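Local structure of glucan-binding protein C, GbpC (Streptococcus mutans UA159, 5UQZ) at residues D193-F203 with Y307-G318; A274-W284 with R294-A302. The protein binds calcium and probably glucan as a cell-wall-anchored surface protein, and appears to mediate both sucrose-independent and sucrose-dependent adherence of the bacterium. All blocks are in the same frame, centred on the assembly; numbering follows the deposited sequence.

Contact 1: D193-F203 with Y307-G318; sequences DKISVTMQIIF and YKGEPFTFTVGG
Phe-312 and Phe-314 both carry CG between the backbone N and the carbonyl carbon (chi1 58° and 68°), a rotation that lays each ring back across the neighbouring strand onto Met-199 and Val-197. The ring of Phe-314 takes the CB of Val-197 over one face, 3.8 Å from CB to the ring centroid. Met-199 turns its CG the same way (chi1 39°), which sets CG over a face of Phe-312, 3.3 Å from CE2; its SD meets Phe-312 obliquely and Phe-314 at the edge, a Met-aromatic contact with each. Phe-329 stacks on Phe-314 from strand 325-329, and Ile-182 adds to the same apolar layer. The other face of the sheet is polar: OG1 of Thr-198 and OG1 of Thr-313 are hydrogen-bonded at 2.8 Å, and Asn-159 of the adjoining strand reaches Thr-198 and Ser-196. Where 307-311 leaves the strand pairing, the extended Gln-200 sends NE2 to the O of Gly-309 (2.7 Å), the acceptor lying close to the amide plane. The Tyr-307 hydroxyl donates to a lone pair of the Ile-201 carbonyl, OH to O 2.6 Å. Paired backbone bonds join Ile-195 with Val-316, Val-197 with Phe-314 and Met-199 with Phe-312. This is a regular antiparallel strand pair, its apolar face (Ile-195, Val-197, Met-199, Phe-312, Phe-314, Val-316) packed against a second sheet in the beta-supersandwich of GbpC.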
loop_
_atom_site.group_PDB
_atom_site.type_symbol
_atom_site.label_atom_id
_atom_site.label_comp_id
_atom_site.label_asym_id
_atom_site.label_seq_id
_atom_site.Cartn_x
_atom_site.Cartn_y
_atom_site.Cartn_z
ATOM N N ASP A 193 -10.413 18.250 -1.908
ATOM C CA ASP A 193 -10.195 17.664 -3.230
ATOM C C ASP A 193 -9.532 16.301 -3.066
ATOM O O ASP A 193 -8.966 15.989 -2.022
ATOM C CB ASP A 193 -9.292 18.588 -4.053
ATOM C CG ASP A 193 -9.953 19.946 -4.304
ATOM O OD1 ASP A 193 -11.191 20.011 -4.527
ATOM O OD2 ASP A 193 -9.258 20.979 -4.266
ATOM N N LYS A 194 -9.591 15.502 -4.131
ATOM C CA LYS A 194 -8.994 14.168 -4.058
ATOM C C LYS A 194 -8.504 13.774 -5.441
ATOM O O LYS A 194 -9.029 14.236 -6.469
ATOM C CB LYS A 194 -9.970 13.145 -3.530
ATOM C CG LYS A 194 -11.185 12.989 -4.268
ATOM C CD LYS A 194 -12.237 12.247 -3.375
ATOM C CE LYS A 194 -13.506 12.036 -4.176
ATOM N NZ LYS A 194 -14.485 11.176 -3.467
ATOM N N ILE A 195 -7.529 12.862 -5.464
ATOM C CA ILE A 195 -7.233 12.094 -6.658
ATOM C C ILE A 195 -8.146 10.865 -6.590
ATOM O O ILE A 195 -8.171 10.151 -5.567
ATOM C CB ILE A 195 -5.751 11.676 -6.689
ATOM C CG1 ILE A 195 -4.856 12.903 -6.900
ATOM C CG2 ILE A 195 -5.485 10.639 -7.795
ATOM C CD1 ILE A 195 -3.365 12.623 -6.752
ATOM N N SER A 196 -8.876 10.610 -7.675
ATOM C CA SER A 196 -9.813 9.485 -7.743
ATOM C C SER A 196 -9.549 8.755 -9.049
ATOM O O SER A 196 -9.521 9.398 -10.103
ATOM C CB SER A 196 -11.242 10.035 -7.770
ATOM O OG SER A 196 -12.139 8.973 -8.058
ATOM N N VAL A 197 -9.366 7.432 -8.976
ATOM C CA VAL A 197 -9.070 6.634 -10.183
ATOM C C VAL A 197 -10.006 5.422 -10.176
ATOM O O VAL A 197 -9.986 4.627 -9.229
ATOM C CB VAL A 197 -7.594 6.164 -10.204
ATOM C CG1 VAL A 197 -7.332 5.256 -11.424
ATOM C CG2 VAL A 197 -6.643 7.345 -10.253
ATOM N N THR A 198 -10.769 5.258 -11.253
ATOM C CA THR A 198 -11.542 4.049 -11.451
ATOM C C THR A 198 -10.725 3.081 -12.305
ATOM O O THR A 198 -10.123 3.468 -13.314
ATOM C CB THR A 198 -12.875 4.373 -12.149
ATOM O OG1 THR A 198 -13.648 5.226 -11.309
ATOM C CG2 THR A 198 -13.682 3.115 -12.459
ATOM N N MET A 199 -10.717 1.823 -11.878
ATOM C CA MET A 199 -9.957 0.794 -12.563
ATOM C C MET A 199 -10.831 -0.419 -12.803
ATOM O O MET A 199 -11.766 -0.709 -12.046
ATOM C CB MET A 199 -8.697 0.435 -11.859
ATOM C CG MET A 199 -8.543 0.331 -10.495
ATOM S SD MET A 199 -6.693 0.309 -10.053
ATOM C CE MET A 199 -6.206 -1.234 -10.806
ATOM N N GLN A 200 -10.433 -1.182 -13.831
ATOM C CA GLN A 200 -11.044 -2.484 -14.066
ATOM C C GLN A 200 -9.972 -3.405 -14.607
ATOM O O GLN A 200 -9.246 -3.029 -15.542
ATOM C CB GLN A 200 -12.229 -2.398 -15.035
ATOM C CG GLN A 200 -12.917 -3.721 -15.167
ATOM C CD GLN A 200 -14.177 -3.671 -16.057
ATOM O OE1 GLN A 200 -14.387 -2.715 -16.806
ATOM N NE2 GLN A 200 -14.985 -4.713 -15.980
ATOM N N ILE A 201 -9.870 -4.614 -14.044
ATOM C CA ILE A 201 -8.854 -5.606 -14.421
ATOM C C ILE A 201 -9.528 -6.774 -15.108
ATOM O O ILE A 201 -10.534 -7.303 -14.613
ATOM C CB ILE A 201 -8.142 -6.105 -13.152
ATOM C CG1 ILE A 201 -7.476 -4.953 -12.387
ATOM C CG2 ILE A 201 -7.105 -7.181 -13.546
ATOM C CD1 ILE A 201 -7.001 -5.358 -10.971
ATOM N N ILE A 202 -8.962 -7.197 -16.241
ATOM C CA ILE A 202 -9.443 -8.379 -16.946
ATOM C C ILE A 202 -8.245 -9.319 -17.117
ATOM O O ILE A 202 -7.174 -8.899 -17.576
ATOM C CB ILE A 202 -10.034 -8.019 -18.326
ATOM C CG1 ILE A 202 -11.259 -7.101 -18.178
ATOM C CG2 ILE A 202 -10.437 -9.293 -19.059
ATOM C CD1 ILE A 202 -11.777 -6.603 -19.480
ATOM N N PHE A 203 -8.428 -10.579 -16.720
ATOM C CA PHE A 203 -7.417 -11.610 -16.910
ATOM C C PHE A 203 -7.789 -12.447 -18.128
ATOM O O PHE A 203 -8.958 -12.734 -18.348
ATOM C CB PHE A 203 -7.357 -12.520 -15.675
ATOM C CG PHE A 203 -7.050 -11.777 -14.388
ATOM C CD1 PHE A 203 -5.745 -11.330 -14.120
ATOM C CD2 PHE A 203 -8.041 -11.526 -13.453
ATOM C CE1 PHE A 203 -5.436 -10.692 -12.936
ATOM C CE2 PHE A 203 -7.725 -10.908 -12.259
ATOM C CZ PHE A 203 -6.443 -10.487 -11.986
ATOM N N TYR A 307 -12.924 -10.039 -5.916
ATOM C CA TYR A 307 -12.974 -9.276 -7.147
ATOM C C TYR A 307 -13.776 -10.055 -8.176
ATOM O O TYR A 307 -13.426 -11.188 -8.549
ATOM C CB TYR A 307 -11.544 -9.013 -7.643
ATOM C CG TYR A 307 -11.545 -8.236 -8.950
ATOM C CD1 TYR A 307 -12.095 -6.962 -9.011
ATOM C CD2 TYR A 307 -11.056 -8.796 -10.141
ATOM C CE1 TYR A 307 -12.174 -6.270 -10.220
ATOM C CE2 TYR A 307 -11.102 -8.118 -11.319
ATOM C CZ TYR A 307 -11.646 -6.870 -11.371
ATOM O OH TYR A 307 -11.742 -6.166 -12.547
ATOM N N LYS A 308 -14.866 -9.434 -8.633
ATOM C CA LYS A 308 -15.825 -10.108 -9.516
ATOM C C LYS A 308 -15.694 -9.622 -10.959
ATOM O O LYS A 308 -16.534 -9.945 -11.799
ATOM C CB LYS A 308 -17.241 -9.871 -9.005
ATOM C CG LYS A 308 -17.427 -10.570 -7.641
ATOM C CD LYS A 308 -18.853 -10.300 -7.096
ATOM C CE LYS A 308 -19.018 -10.935 -5.728
ATOM N NZ LYS A 308 -20.372 -10.786 -5.114
ATOM N N GLY A 309 -14.666 -8.851 -11.263
ATOM C CA GLY A 309 -14.473 -8.401 -12.629
ATOM C C GLY A 309 -15.088 -7.067 -12.955
ATOM O O GLY A 309 -14.987 -6.646 -14.099
ATOM N N GLU A 310 -15.583 -6.348 -12.001
ATOM C CA GLU A 310 -16.283 -5.096 -12.222
ATOM C C GLU A 310 -15.457 -3.915 -11.723
ATOM O O GLU A 310 -14.574 -4.072 -10.871
ATOM C CB GLU A 310 -17.616 -5.187 -11.476
ATOM C CG GLU A 310 -18.490 -6.322 -12.056
ATOM C CD GLU A 310 -19.941 -5.951 -12.292
ATOM O OE1 GLU A 310 -20.407 -4.806 -12.054
ATOM O OE2 GLU A 310 -20.660 -6.865 -12.724
ATOM N N PRO A 311 -15.707 -2.715 -12.228
ATOM C CA PRO A 311 -14.829 -1.567 -11.858
ATOM C C PRO A 311 -14.898 -1.233 -10.363
ATOM O O PRO A 311 -15.904 -1.478 -9.662
ATOM C CB PRO A 311 -15.405 -0.410 -12.690
ATOM C CG PRO A 311 -16.060 -1.115 -13.871
ATOM C CD PRO A 311 -16.672 -2.389 -13.306
ATOM N N PHE A 312 -13.795 -0.661 -9.896
ATOM C CA PHE A 312 -13.700 -0.154 -8.541
ATOM C C PHE A 312 -12.891 1.129 -8.592
ATOM O O PHE A 312 -12.215 1.401 -9.572
ATOM C CB PHE A 312 -13.083 -1.211 -7.596
ATOM C CG PHE A 312 -11.744 -1.683 -8.001
ATOM C CD1 PHE A 312 -11.627 -2.726 -8.938
ATOM C CD2 PHE A 312 -10.584 -1.107 -7.485
ATOM C CE1 PHE A 312 -10.371 -3.188 -9.361
ATOM C CE2 PHE A 312 -9.336 -1.588 -7.899
ATOM C CZ PHE A 312 -9.239 -2.615 -8.840
ATOM N N THR A 313 -12.964 1.926 -7.524
ATOM C CA THR A 313 -12.349 3.255 -7.550
ATOM C C THR A 313 -11.558 3.496 -6.281
ATOM O O THR A 313 -12.089 3.329 -5.181
ATOM C CB THR A 313 -13.446 4.319 -7.668
ATOM O OG1 THR A 313 -14.194 4.080 -8.863
ATOM C CG2 THR A 313 -12.860 5.733 -7.709
ATOM N N PHE A 314 -10.308 3.922 -6.401
ATOM C CA PHE A 314 -9.556 4.330 -5.225
ATOM C C PHE A 314 -9.446 5.842 -5.193
ATOM O O PHE A 314 -9.449 6.507 -6.248
ATOM C CB PHE A 314 -8.186 3.664 -5.145
ATOM C CG PHE A 314 -7.167 4.077 -6.203
ATOM C CD1 PHE A 314 -6.394 5.234 -6.003
ATOM C CD2 PHE A 314 -6.934 3.288 -7.303
ATOM C CE1 PHE A 314 -5.433 5.600 -6.931
ATOM C CE2 PHE A 314 -5.948 3.666 -8.239
ATOM C CZ PHE A 314 -5.188 4.813 -8.049
ATOM N N THR A 315 -9.383 6.387 -3.977
ATOM C CA THR A 315 -9.224 7.820 -3.822
ATOM C C THR A 315 -8.222 8.138 -2.730
ATOM O O THR A 315 -8.023 7.362 -1.784
ATOM C CB THR A 315 -10.550 8.590 -3.533
ATOM O OG1 THR A 315 -10.998 8.294 -2.216
ATOM C CG2 THR A 315 -11.656 8.202 -4.504
ATOM N N VAL A 316 -7.622 9.312 -2.839
ATOM C CA VAL A 316 -6.744 9.839 -1.806
ATOM C C VAL A 316 -6.938 11.339 -1.754
ATOM O O VAL A 316 -6.955 12.015 -2.799
ATOM C CB VAL A 316 -5.260 9.432 -2.022
ATOM C CG1 VAL A 316 -4.744 9.842 -3.408
ATOM C CG2 VAL A 316 -4.391 9.974 -0.919
ATOM N N GLY A 317 -7.085 11.879 -0.548
ATOM C CA GLY A 317 -7.274 13.317 -0.402
ATOM C C GLY A 317 -7.142 13.700 1.053
ATOM O O GLY A 317 -6.954 12.857 1.925
ATOM N N GLY A 318 -7.236 15.006 1.305
ATOM C CA GLY A 318 -7.176 15.528 2.664
ATOM C C GLY A 318 -5.908 16.274 3.021
ATOM O O GLY A 318 -5.841 16.850 4.114
HETATM O O HOH W 1 -6.816 17.681 0.035
HETATM O O HOH W 2 -13.631 8.980 -1.775
#

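Contact 2: A274-W284 with R294-A302; sequences ATFNGDGADGW and RAATAYYGA
Tyr-300 meets Phe-276 with a face and Trp-284 with an edge, and this aromatic cluster is the tightly packed part of the contact. Phe-276 turns its edge to the face of Tyr-300, CD2 to CG 3.5 Å with the planes at 77°. Tyr-300 in turn presents its own edge to the face of the Trp-284 five-membered ring, so two T-shaped stacks follow one another. With CG anti to the backbone nitrogen (chi1 176°), the tyrosine reaches across to the other segment, where its OH accepts an almost straight bond from the N of Thr-275 (2.9 Å, 170° at the hydrogen). Farther along the indole, the CA of Gly-301 sits over the six-membered ring, 3.9 Å from CA to the centroid, a CH-pi contact made by the backbone. Thr-297 touches both aromatic residues: its CG2 covers a face of the Phe-276 ring, and its OG1 comes within 3.3 Å of CB of Trp-284.

Toward solvent the fit slackens. The OG1 of Thr-297 and the O of Asp-282 are joined through a water. The guanidinium of exposed Arg-294 has the O of Ala-281 over one face and merely brings NH2 to 3.8 Å from the CB of Ala-281, at the beta turn 280-283. Both segments belong to the long connection between strands 260-263 and 303-306. Glu-34 and Gln-38 of helix 3-51 touch Phe-276, Asn-267 accepts the indole N-H, and calcium-binding Asn-226 lies against Trp-284.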
loop_
_atom_site.group_PDB
_atom_site.type_symbol
_atom_site.label_atom_id
_atom_site.label_comp_id
_atom_site.label_asym_id
_atom_site.label_seq_id
_atom_site.Cartn_x
_atom_site.Cartn_y
_atom_site.Cartn_z
ATOM N N ALA A 274 -3.148 5.283 16.836
ATOM C CA ALA A 274 -2.969 4.055 16.066
ATOM C C ALA A 274 -2.322 2.980 16.936
ATOM O O ALA A 274 -1.578 3.252 17.885
ATOM C CB ALA A 274 -2.041 4.328 14.891
ATOM N N THR A 275 -2.585 1.723 16.574
ATOM C CA THR A 275 -1.994 0.603 17.317
ATOM C C THR A 275 -0.530 0.395 16.980
ATOM O O THR A 275 0.253 -0.032 17.846
ATOM C CB THR A 275 -2.794 -0.662 17.029
ATOM O OG1 THR A 275 -4.167 -0.415 17.352
ATOM C CG2 THR A 275 -2.244 -1.883 17.790
ATOM N N PHE A 276 -0.162 0.665 15.743
ATOM C CA PHE A 276 1.193 0.511 15.248
ATOM C C PHE A 276 1.563 1.790 14.526
ATOM O O PHE A 276 0.702 2.408 13.890
ATOM C CB PHE A 276 1.289 -0.663 14.251
ATOM C CG PHE A 276 0.759 -1.951 14.801
ATOM C CD1 PHE A 276 1.523 -2.762 15.641
ATOM C CD2 PHE A 276 -0.496 -2.392 14.457
ATOM C CE1 PHE A 276 0.996 -3.976 16.140
ATOM C CE2 PHE A 276 -1.022 -3.581 14.955
ATOM C CZ PHE A 276 -0.282 -4.387 15.786
ATOM N N ASN A 277 2.844 2.162 14.554
ATOM C CA ASN A 277 3.304 3.239 13.678
ATOM C C ASN A 277 3.467 2.718 12.262
ATOM O O ASN A 277 3.985 1.620 12.044
ATOM C CB ASN A 277 4.645 3.773 14.166
ATOM C CG ASN A 277 4.498 4.601 15.424
ATOM O OD1 ASN A 277 3.619 5.471 15.510
ATOM N ND2 ASN A 277 5.361 4.354 16.406
ATOM N N GLY A 278 3.060 3.530 11.292
ATOM C CA GLY A 278 3.198 3.184 9.904
ATOM C C GLY A 278 4.546 3.495 9.300
ATOM O O GLY A 278 4.941 2.826 8.335
ATOM N N ASP A 279 5.223 4.534 9.810
ATOM C CA ASP A 279 6.420 5.092 9.183
ATOM C C ASP A 279 7.640 4.265 9.544
ATOM O O ASP A 279 7.667 3.542 10.556
ATOM C CB ASP A 279 6.782 6.500 9.683
ATOM C CG ASP A 279 5.799 7.584 9.284
ATOM O OD1 ASP A 279 4.889 7.349 8.475
ATOM O OD2 ASP A 279 5.990 8.747 9.790
ATOM N N GLY A 280 8.681 4.421 8.721
ATOM C CA GLY A 280 10.000 3.915 9.032
ATOM C C GLY A 280 10.192 2.475 8.593
ATOM O O GLY A 280 9.267 1.791 8.146
ATOM N N ALA A 281 11.434 2.006 8.750
ATOM C CA ALA A 281 11.759 0.645 8.356
ATOM C C ALA A 281 10.960 -0.383 9.143
ATOM O O ALA A 281 10.697 -1.484 8.637
ATOM C CB ALA A 281 13.257 0.391 8.535
ATOM N N ASP A 282 10.591 -0.066 10.381
ATOM C CA ASP A 282 9.859 -0.989 11.241
ATOM C C ASP A 282 8.361 -0.730 11.254
ATOM O O ASP A 282 7.630 -1.409 11.989
ATOM C CB ASP A 282 10.413 -0.945 12.670
ATOM C CG ASP A 282 11.880 -1.301 12.730
ATOM O OD1 ASP A 282 12.335 -2.096 11.881
ATOM O OD2 ASP A 282 12.576 -0.787 13.634
ATOM N N GLY A 283 7.879 0.193 10.447
ATOM C CA GLY A 283 6.476 0.522 10.495
ATOM C C GLY A 283 5.637 -0.472 9.726
ATOM O O GLY A 283 6.128 -1.211 8.854
ATOM N N TRP A 284 4.334 -0.460 10.017
ATOM C CA TRP A 284 3.449 -1.439 9.379
ATOM C C TRP A 284 3.370 -1.259 7.866
ATOM O O TRP A 284 3.012 -2.213 7.165
ATOM C CB TRP A 284 2.049 -1.431 10.017
ATOM C CG TRP A 284 1.240 -0.184 9.835
ATOM C CD1 TRP A 284 1.025 0.781 10.768
ATOM C CD2 TRP A 284 0.489 0.215 8.647
ATOM N NE1 TRP A 284 0.232 1.787 10.233
ATOM C CE2 TRP A 284 -0.114 1.443 8.946
ATOM C CE3 TRP A 284 0.268 -0.356 7.380
ATOM C CZ2 TRP A 284 -0.892 2.120 8.020
ATOM C CZ3 TRP A 284 -0.490 0.307 6.479
ATOM C CH2 TRP A 284 -1.074 1.544 6.780
ATOM N N ARG A 294 7.191 -5.195 3.901
ATOM C CA ARG A 294 8.255 -5.634 4.777
ATOM C C ARG A 294 7.740 -6.116 6.128
ATOM O O ARG A 294 8.443 -6.893 6.779
ATOM C CB ARG A 294 9.249 -4.490 4.995
ATOM C CG ARG A 294 10.147 -4.228 3.797
ATOM C CD ARG A 294 10.775 -2.869 3.931
ATOM N NE ARG A 294 12.006 -2.944 4.703
ATOM C CZ ARG A 294 12.740 -1.884 5.017
ATOM N NH1 ARG A 294 12.344 -0.674 4.628
ATOM N NH2 ARG A 294 13.855 -2.027 5.725
ATOM N N ALA A 295 6.538 -5.695 6.557
ATOM C CA ALA A 295 6.100 -5.808 7.952
ATOM C C ALA A 295 5.061 -6.908 8.153
ATOM O O ALA A 295 4.067 -6.972 7.434
ATOM C CB ALA A 295 5.490 -4.477 8.428
ATOM N N ALA A 296 5.232 -7.721 9.209
ATOM C CA ALA A 296 4.185 -8.661 9.599
ATOM C C ALA A 296 2.911 -7.944 10.042
ATOM O O ALA A 296 1.831 -8.555 10.031
ATOM C CB ALA A 296 4.655 -9.495 10.783
ATOM N N THR A 297 2.977 -6.659 10.380
ATOM C CA THR A 297 1.811 -5.890 10.785
ATOM C C THR A 297 1.129 -5.173 9.604
ATOM O O THR A 297 0.231 -4.370 9.856
ATOM C CB THR A 297 2.214 -4.873 11.857
ATOM O OG1 THR A 297 3.363 -4.188 11.345
ATOM C CG2 THR A 297 2.538 -5.567 13.204
ATOM N N ALA A 298 1.488 -5.490 8.351
ATOM C CA ALA A 298 0.843 -4.840 7.208
ATOM C C ALA A 298 -0.683 -4.992 7.244
ATOM O O ALA A 298 -1.405 -4.106 6.764
ATOM C CB ALA A 298 1.418 -5.382 5.915
ATOM N N TYR A 299 -1.197 -6.086 7.813
ATOM C CA TYR A 299 -2.639 -6.307 7.877
ATOM C C TYR A 299 -3.354 -5.140 8.528
ATOM O O TYR A 299 -4.530 -4.889 8.246
ATOM C CB TYR A 299 -2.966 -7.618 8.644
ATOM C CG TYR A 299 -2.846 -7.457 10.141
ATOM C CD1 TYR A 299 -1.625 -7.617 10.807
ATOM C CD2 TYR A 299 -3.950 -7.062 10.895
ATOM C CE1 TYR A 299 -1.497 -7.419 12.176
ATOM C CE2 TYR A 299 -3.839 -6.849 12.259
ATOM C CZ TYR A 299 -2.599 -7.026 12.895
ATOM O OH TYR A 299 -2.438 -6.823 14.224
ATOM N N TYR A 300 -2.653 -4.409 9.405
ATOM C CA TYR A 300 -3.332 -3.387 10.175
ATOM C C TYR A 300 -3.884 -2.282 9.288
ATOM O O TYR A 300 -4.851 -1.615 9.679
ATOM C CB TYR A 300 -2.366 -2.816 11.204
ATOM C CG TYR A 300 -2.901 -1.684 12.012
ATOM C CD1 TYR A 300 -3.959 -1.865 12.931
ATOM C CD2 TYR A 300 -2.330 -0.418 11.911
ATOM C CE1 TYR A 300 -4.457 -0.794 13.658
ATOM C CE2 TYR A 300 -2.799 0.641 12.670
ATOM C CZ TYR A 300 -3.854 0.451 13.538
ATOM O OH TYR A 300 -4.331 1.524 14.282
ATOM N N GLY A 301 -3.257 -2.034 8.142
ATOM C CA GLY A 301 -3.718 -1.000 7.241
ATOM C C GLY A 301 -4.421 -1.549 6.014
ATOM O O GLY A 301 -4.557 -0.814 5.026
ATOM N N ALA A 302 -4.905 -2.785 6.062
ATOM C CA ALA A 302 -5.330 -3.452 4.839
ATOM C C ALA A 302 -6.799 -3.863 4.844
ATOM O O ALA A 302 -7.382 -4.204 5.880
ATOM C CB ALA A 302 -4.535 -4.729 4.639
HETATM O O HOH W 3 4.871 -2.273 13.043
#

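Contact 2 is nested along the chain inside the loop closed by contact 1: strand 194-204 comes first, then 274-284 and 294-302, then strand 312-319. Their centres lie 23 Å apart and their nearest atoms about 11 Å, so they do not touch. Contact 1 belongs to the large antiparallel sheet, whereas contact 2 lies within an irregular connection beside the long helix 3-51. The calcium ion held by Ser-224, Asn-226 and Glu-237 is about 7 Å from the side chain of Val-316 and about 6 Å from that of Trp-284. Sheet core and helix-side loop thus approach one metal site within the GbpC family region.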